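Side-chain contact in LPXTG cell wall anchor domain-containing protein (Lactobacillus rhamnosus, PDB 7CBS), which serves as the basal pilin of the adhesive SpaCBA pilus and probably links the pilus fibre to the cell wall through sortase chemistry: residues 82-85 against 86-89. Residues are numbered along the deposited sequence; the frame is centred on the assembly and turned at random.
Sequences SKNG and GAIE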
ATOM      1  N   SER A  82      20.444  17.920  -9.798  1.00 59.37           N
ATOM      2  CA  SER A  82      21.924  17.817  -9.886  1.00 62.31           C
ATOM      3  C   SER A  82      22.487  18.982 -10.708  1.00 66.04           C
ATOM      4  O   SER A  82      23.594  19.434 -10.388  1.00 69.34           O
ATOM      5  CB  SER A  82      22.349  16.490 -10.459  1.00 61.52           C
ATOM      6  OG  SER A  82      21.950  15.426  -9.620  1.00 58.33           O
ATOM      7  N   LYS A  83      21.747  19.444 -11.723  1.00 68.81           N
ATOM      8  CA  LYS A  83      22.134  20.579 -12.601  1.00 73.37           C
ATOM      9  C   LYS A  83      22.007  21.908 -11.843  1.00 74.58           C
ATOM     10  O   LYS A  83      22.907  22.764 -12.017  1.00 77.96           O
ATOM     11  CB  LYS A  83      21.252  20.613 -13.855  1.00 75.97           C
ATOM     12  CG  LYS A  83      21.786  19.910 -15.096  1.00 78.52           C
ATOM     13  CD  LYS A  83      22.304  18.485 -14.948  1.00 77.04           C
ATOM     14  CE  LYS A  83      21.949  17.580 -16.117  1.00 77.30           C
ATOM     15  NZ  LYS A  83      22.257  18.196 -17.430  1.00 82.30           N
ATOM     16  N   ASN A  84      20.940  22.086 -11.051  1.00 71.92           N
ATOM     17  CA  ASN A  84      20.558  23.399 -10.458  1.00 74.96           C
ATOM     18  C   ASN A  84      21.245  23.597  -9.099  1.00 76.11           C
ATOM     19  O   ASN A  84      21.279  24.754  -8.631  1.00 82.02           O
ATOM     20  CB  ASN A  84      19.038  23.592 -10.397  1.00 74.10           C
ATOM     21  CG  ASN A  84      18.309  22.664  -9.447  1.00 71.35           C
ATOM     22  OD1 ASN A  84      18.868  22.187  -8.462  1.00 72.29           O
ATOM     23  ND2 ASN A  84      17.039  22.421  -9.724  1.00 69.42           N
ATOM     24  N   GLY A  85      21.787  22.533  -8.501  1.00 73.69           N
ATOM     25  CA  GLY A  85      22.590  22.603  -7.263  1.00 74.60           C
ATOM     26  C   GLY A  85      21.773  22.319  -6.013  1.00 73.25           C
ATOM     27  O   GLY A  85      22.055  22.945  -4.973  1.00 77.06           O
ATOM     28  N   GLY A  86      20.798  21.409  -6.107  1.00 69.63           N
ATOM     29  CA  GLY A  86      20.071  20.844  -4.954  1.00 68.68           C
ATOM     30  C   GLY A  86      18.796  21.602  -4.617  1.00 67.88           C
ATOM     31  O   GLY A  86      18.338  21.476  -3.464  1.00 68.63           O
ATOM     32  N   ALA A  87      18.235  22.349  -5.577  1.00 67.03           N
ATOM     33  CA  ALA A  87      16.959  23.090  -5.437  1.00 66.51           C
ATOM     34  C   ALA A  87      15.792  22.147  -5.762  1.00 62.77           C
ATOM     35  O   ALA A  87      15.432  22.029  -6.953  1.00 62.60           O
ATOM     36  CB  ALA A  87      16.965  24.309  -6.325  1.00 69.01           C
ATOM     37  N   ILE A  88      15.223  21.512  -4.734  1.00 60.08           N
ATOM     38  CA  ILE A  88      14.181  20.442  -4.852  1.00 57.53           C
ATOM     39  C   ILE A  88      12.863  21.074  -5.323  1.00 58.14           C
ATOM     40  O   ILE A  88      12.275  20.556  -6.292  1.00 57.51           O
ATOM     41  CB  ILE A  88      14.019  19.687  -3.513  1.00 56.14           C
ATOM     42  CG1 ILE A  88      15.339  19.074  -3.035  1.00 56.64           C
ATOM     43  CG2 ILE A  88      12.920  18.643  -3.597  1.00 54.38           C
ATOM     44  CD1 ILE A  88      15.896  18.003  -3.945  1.00 55.04           C
ATOM     45  N   GLU A  89      12.434  22.149  -4.656  1.00 61.00           N
ATOM     46  CA  GLU A  89      11.188  22.912  -4.946  1.00 61.75           C
ATOM     47  C   GLU A  89      11.208  23.398  -6.402  1.00 62.88           C
ATOM     48  O   GLU A  89      10.179  23.263  -7.081  1.00 64.39           O
ATOM     49  CB  GLU A  89      11.037  24.119  -4.010  1.00 65.12           C
ATOM     50  CG  GLU A  89      11.695  23.978  -2.642  1.00 65.63           C
ATOM     51  CD  GLU A  89      13.187  24.280  -2.572  1.00 67.21           C
ATOM     52  OE1 GLU A  89      13.603  25.387  -2.993  1.00 70.46           O
ATOM     53  OE2 GLU A  89      13.934  23.401  -2.100  1.00 65.21           O
TER
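The tight turn joining helix 74-84 to helix 88-95 is held by the carboxamide of N84, which reaches forward over the turn to A87 and illustrates how one side chain can tie together a short link between two helices. Both ends of the amide are used. OD1 of N84 accepts the backbone N-H of A87 at 3.0 Å, a fairly straight bond (154° at the hydrogen) whose donor lies above the carbonyl plane. The same oxygen takes a second, weak and more bent bond from the backbone N of G86, 3.1 Å from OD1 of N84. On the other branch, ND2 of N84 donates to the carbonyl O of A87 at 3.2 Å, with that oxygen lying 31° out of the plane of the amide. A87 is thus gripped through both its N-H and its C=O, and the acceptor and donor bonds together fix which way round the carboxamide sits. With chi1 at 67°, CG of N84 sits between its backbone N and carbonyl carbon, and this places the amide toward the turn. CB of A87 lies against the carboxamide, 3.6 Å from OD1 of N84. G85 and G86, both with positive phi, carry the chain around beneath the amide, and A87 then occupies the N-cap position of the second helix. Beyond the turn, I88 packs on F77 and V81 of the first helix, so the two helices also meet through nonpolar side chains. At the surface of the pilin domain, far from its centre, the arrangement is typical of a tight, glycine-rich helix-helix corner, closed by an asparagine whose OD1 takes the N-H of A87, three residues ahead, with a weak Asx-turn bond to G86 N beside it.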